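Local coordinates for protein ribulose bisphosphate carboxylase (Hyperthermus butylicus DSM 5456, PDB 6HUN) that probably catalyses the carboxylation of ribulose 1,5-bisphosphate to two molecules of 3-phosphoglycerate, as a magnesium-dependent form III Rubisco acting in archaeal AMP degradation, at residues Leu389-Val392 with Ile393-Met396; Leu445-Ala448 with Leu449-Trp452. One frame throughout, in Å; residues are numbered along the deposited sequence.

Contact 1. Residues Leu389-Val392 with Ile393-Met396; sequences LPEV and IRVM
Glu391 and Arg394, three residues apart on the helix 389-396, run side by side in the same direction and join at their ends in a salt bridge. Along Arg394, CB starts 3.6 Å from Pro390 O, against the backbone of the preceding turn; CG then continues the chain anti to the backbone N (chi1 -163°), and CD comes within 3.9 Å of Glu391 OE1. The chain bends at chi3 (52°), which turns the guanidinium onto the carboxylate. Arg394 NE meets Glu391 OE1 at 2.7 Å, nearly along the C-O axis of that oxygen, while Arg394 NH2 takes the syn lone pair of the same oxygen at 2.8 Å. The grip is therefore side-on, with two donors on one acceptor; a weak bond from NH2 to Glu391 OE2 adds a third link. The two planes are 19° apart, nearly coplanar, and OE1 lies near the guanidinium plane, at its edge.

On another side of the helix the chemistry turns apolar. Val392 CG1 lies 3.9 Å from Met396 SD, the two side chains aligned, and Met396 N bonds to Val392 O at 2.6 Å. Leu389, Val392 and Ile393 all touch Met402 on strand 401-403, and Leu389 and Ile393 also reach helix 415-431. Ile393 N to Leu389 O, Arg394 N to Pro390 O and Val395 N to Glu391 O complete the i to i+4 bonding. An amphipathic helix with an ionic outer side, it forms the crossover between strands 377-380 and 401-403, a beta-alpha-beta unit of the Rubisco TIM barrel.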
loop_
_atom_site.group_PDB
_atom_site.type_symbol
_atom_site.label_atom_id
_atom_site.label_comp_id
_atom_site.label_asym_id
_atom_site.label_seq_id
_atom_site.Cartn_x
_atom_site.Cartn_y
_atom_site.Cartn_z
ATOM N N LEU A 389 -13.949 19.861 -23.077
ATOM C CA LEU A 389 -12.555 19.463 -23.321
ATOM C C LEU A 389 -11.654 20.672 -23.536
ATOM O O LEU A 389 -10.560 20.719 -22.959
ATOM C CB LEU A 389 -12.464 18.506 -24.503
ATOM C CG LEU A 389 -13.118 17.135 -24.342
ATOM C CD1 LEU A 389 -12.690 16.239 -25.485
ATOM C CD2 LEU A 389 -12.770 16.469 -22.975
ATOM N N PRO A 390 -12.077 21.695 -24.307
ATOM C CA PRO A 390 -11.181 22.839 -24.511
ATOM C C PRO A 390 -10.733 23.499 -23.227
ATOM O O PRO A 390 -9.561 23.881 -23.124
ATOM C CB PRO A 390 -12.039 23.799 -25.387
ATOM C CG PRO A 390 -12.851 22.901 -26.153
ATOM C CD PRO A 390 -13.216 21.751 -25.238
ATOM N N GLU A 391 -11.619 23.634 -22.237
ATOM C CA GLU A 391 -11.229 24.298 -20.999
ATOM C C GLU A 391 -10.211 23.468 -20.226
ATOM O O GLU A 391 -9.266 24.024 -19.655
ATOM C CB GLU A 391 -12.447 24.576 -20.119
ATOM C CG GLU A 391 -12.863 26.029 -20.066
ATOM C CD GLU A 391 -11.848 26.966 -19.419
ATOM O OE1 GLU A 391 -11.016 27.557 -20.150
ATOM O OE2 GLU A 391 -11.929 27.155 -18.181
ATOM N N VAL A 392 -10.376 22.142 -20.208
ATOM C CA VAL A 392 -9.395 21.289 -19.530
ATOM C C VAL A 392 -8.034 21.421 -20.202
ATOM O O VAL A 392 -7.003 21.567 -19.536
ATOM C CB VAL A 392 -9.876 19.830 -19.501
ATOM C CG1 VAL A 392 -8.778 18.944 -19.010
ATOM C CG2 VAL A 392 -11.113 19.739 -18.588
ATOM N N ILE A 393 -8.021 21.411 -21.537
ATOM C CA ILE A 393 -6.773 21.567 -22.290
ATOM C C ILE A 393 -6.137 22.941 -22.042
ATOM O O ILE A 393 -4.908 23.050 -21.960
ATOM C CB ILE A 393 -7.024 21.330 -23.800
ATOM C CG1 ILE A 393 -7.507 19.892 -24.072
ATOM C CG2 ILE A 393 -5.770 21.564 -24.579
ATOM C CD1 ILE A 393 -8.083 19.727 -25.536
ATOM N N ARG A 394 -6.943 24.022 -21.957
ATOM C CA ARG A 394 -6.353 25.347 -21.696
ATOM C C ARG A 394 -5.737 25.404 -20.294
ATOM O O ARG A 394 -4.704 26.062 -20.084
ATOM C CB ARG A 394 -7.399 26.463 -21.833
ATOM C CG ARG A 394 -6.809 27.884 -21.976
ATOM C CD ARG A 394 -7.905 28.978 -21.931
ATOM N NE ARG A 394 -8.762 28.837 -20.757
ATOM C CZ ARG A 394 -8.395 29.157 -19.519
ATOM N NH1 ARG A 394 -7.178 29.651 -19.294
ATOM N NH2 ARG A 394 -9.239 28.967 -18.500
ATOM N N VAL A 395 -6.385 24.750 -19.324
ATOM C CA VAL A 395 -5.963 24.797 -17.938
ATOM C C VAL A 395 -4.867 23.777 -17.648
ATOM O O VAL A 395 -3.879 24.095 -16.992
ATOM C CB VAL A 395 -7.182 24.596 -17.021
ATOM C CG1 VAL A 395 -6.730 24.369 -15.600
ATOM C CG2 VAL A 395 -8.127 25.828 -17.122
ATOM N N MET A 396 -4.978 22.559 -18.159
ATOM C CA MET A 396 -3.978 21.512 -17.862
ATOM C C MET A 396 -2.877 21.383 -18.893
ATOM O O MET A 396 -1.917 20.625 -18.657
ATOM C CB MET A 396 -4.655 20.172 -17.729
ATOM C CG MET A 396 -5.393 20.039 -16.446
ATOM S SD MET A 396 -5.981 18.376 -16.397
ATOM C CE MET A 396 -4.486 17.424 -16.053
#

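Contact 2. Residues Leu445-Ala448 with Leu449-Trp452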
loop_
_atom_site.group_PDB
_atom_site.type_symbol
_atom_site.label_atom_id
_atom_site.label_comp_id
_atom_site.label_asym_id
_atom_site.label_seq_id
_atom_site.Cartn_x
_atom_site.Cartn_y
_atom_site.Cartn_z
ATOM N N LEU A 445 -19.889 16.208 -33.366
ATOM C CA LEU A 445 -19.745 17.189 -32.298
ATOM C C LEU A 445 -21.030 17.972 -32.061
ATOM O O LEU A 445 -21.352 18.324 -30.914
ATOM C CB LEU A 445 -18.625 18.162 -32.647
ATOM C CG LEU A 445 -18.542 19.360 -31.696
ATOM C CD1 LEU A 445 -18.233 18.895 -30.259
ATOM C CD2 LEU A 445 -17.605 20.463 -32.145
ATOM N N ALA A 446 -21.750 18.313 -33.142
ATOM C CA ALA A 446 -22.922 19.158 -32.990
ATOM C C ALA A 446 -23.851 18.561 -31.945
ATOM O O ALA A 446 -24.284 19.251 -31.012
ATOM C CB ALA A 446 -23.628 19.349 -34.342
ATOM N N ARG A 447 -24.075 17.247 -32.023
ATOM C CA ARG A 447 -25.017 16.632 -31.101
ATOM C C ARG A 447 -24.429 16.442 -29.708
ATOM O O ARG A 447 -25.178 16.387 -28.724
ATOM C CB ARG A 447 -25.522 15.308 -31.667
ATOM C CG ARG A 447 -26.773 15.516 -32.521
ATOM C CD ARG A 447 -26.777 14.738 -33.819
ATOM N NE ARG A 447 -26.967 13.305 -33.588
ATOM C CZ ARG A 447 -28.024 12.751 -32.988
ATOM N NH1 ARG A 447 -29.028 13.494 -32.529
ATOM N NH2 ARG A 447 -28.079 11.433 -32.846
ATOM N N ALA A 448 -23.101 16.337 -29.607
ATOM C CA ALA A 448 -22.457 16.335 -28.302
ATOM C C ALA A 448 -22.759 17.626 -27.554
ATOM O O ALA A 448 -23.072 17.599 -26.356
ATOM C CB ALA A 448 -20.947 16.138 -28.475
ATOM N N LEU A 449 -22.676 18.772 -28.248
ATOM C CA LEU A 449 -22.989 20.040 -27.592
ATOM C C LEU A 449 -24.483 20.143 -27.305
ATOM O O LEU A 449 -24.879 20.608 -26.231
ATOM C CB LEU A 449 -22.507 21.216 -28.443
ATOM C CG LEU A 449 -20.994 21.452 -28.504
ATOM C CD1 LEU A 449 -20.668 22.699 -29.328
ATOM C CD2 LEU A 449 -20.375 21.542 -27.105
ATOM N N GLU A 450 -25.319 19.660 -28.233
ATOM C CA GLU A 450 -26.753 19.524 -27.970
ATOM C C GLU A 450 -27.012 18.747 -26.679
ATOM O O GLU A 450 -27.689 19.238 -25.762
ATOM C CB GLU A 450 -27.425 18.843 -29.178
ATOM C CG GLU A 450 -28.783 18.138 -28.923
ATOM C CD GLU A 450 -28.629 16.595 -28.787
ATOM O OE1 GLU A 450 -28.959 16.045 -27.705
ATOM O OE2 GLU A 450 -28.170 15.932 -29.754
ATOM N N LYS A 451 -26.453 17.534 -26.588
ATOM C CA LYS A 451 -26.811 16.602 -25.518
ATOM C C LYS A 451 -26.244 17.023 -24.161
ATOM O O LYS A 451 -26.970 17.065 -23.165
ATOM C CB LYS A 451 -26.329 15.192 -25.869
ATOM C CG LYS A 451 -26.741 14.133 -24.873
ATOM C CD LYS A 451 -26.116 12.806 -25.222
ATOM C CE LYS A 451 -27.156 11.700 -25.228
ATOM N NZ LYS A 451 -26.832 10.697 -24.169
ATOM N N TRP A 452 -24.946 17.307 -24.090
ATOM C CA TRP A 452 -24.313 17.577 -22.808
ATOM C C TRP A 452 -23.888 19.022 -22.609
ATOM O O TRP A 452 -23.631 19.412 -21.469
ATOM C CB TRP A 452 -23.070 16.703 -22.621
ATOM C CG TRP A 452 -23.288 15.217 -22.594
ATOM C CD1 TRP A 452 -23.915 14.492 -21.617
ATOM C CD2 TRP A 452 -22.834 14.266 -23.570
ATOM N NE1 TRP A 452 -23.886 13.150 -21.929
ATOM C CE2 TRP A 452 -23.226 12.983 -23.120
ATOM C CE3 TRP A 452 -22.128 14.371 -24.779
ATOM C CZ2 TRP A 452 -22.941 11.814 -23.839
ATOM C CZ3 TRP A 452 -21.855 13.211 -25.496
ATOM C CH2 TRP A 452 -22.257 11.948 -25.017
#
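Leu445 and Leu449 meet one turn apart on helix 443-452, a C-terminal helix beyond the eighth strand and helix 415-431 of the TIM barrel, packing partly on the latter helix. Their side chains cross at an angle, Leu445 CD1 resting 4.2 Å from Leu449 CG. With Leu445 CG opposite the backbone N, a chi2 of 62° turns CD1 forward toward Leu449. This side is well packed: Leu445 touches Ala425 and Tyr438, Leu449 touches Leu435, and Ala448, buried, touches Ala421 and Pro386. Ala448 CB sits beside the indole of Trp452, 4.3 Å from its CE3, and that ring meets the ring of His385 with planes about 35° apart.

The side bearing Arg447 and Glu450 is looser and more exposed. Both chains point the same way, yet their flat groups are turned 42° against each other, and Glu450 OE2 stays 3.8 Å from Arg447 NH1, well out of the guanidinium plane. No N-H is aimed at the oxygen, so this long salt bridge rests on charge alone; the nearest approach is to the aliphatic stem, Glu450 OE2 to Arg447 CG at 3.1 Å. Arg447 has its firmer ionic partner in Asp413, through NE, and Lys451 NZ bonds to Gly410 O, tying the helix to the segment ahead of helix 415-431.

Backbone bonds from Leu449 N, Glu450 N, Lys451 N and Trp452 N to the carbonyls four residues earlier hold this turn. Beyond them, Lys451 CD lies over one face of the Trp452 indole, 3.5 Å above the ring plane and offset toward the rim.

Overall arrangement
Both contacts are single-helix arrangements of residues three and four apart in the catalytic domain, their centres 18 Å apart, not touching. Helix 415-431 is a common neighbour: Leu389, Pro390 and Ile393 of contact 1 pack on it, as do Leu445 and Ala448 of contact 2. Contact 1 lies closer to the chain centre, 19 Å against 31 Å, and presses on a barrel strand; contact 2 is more peripheral, packed among helices and loops. Each has a Glu-Arg pair on its outer side, but the first is nearly coplanar and hydrogen-bonded, the second long and purely electrostatic. The apolar pair across contact 1 is Val392 with Met396; across contact 2 it is leucine on leucine and alanine beside tryptophan.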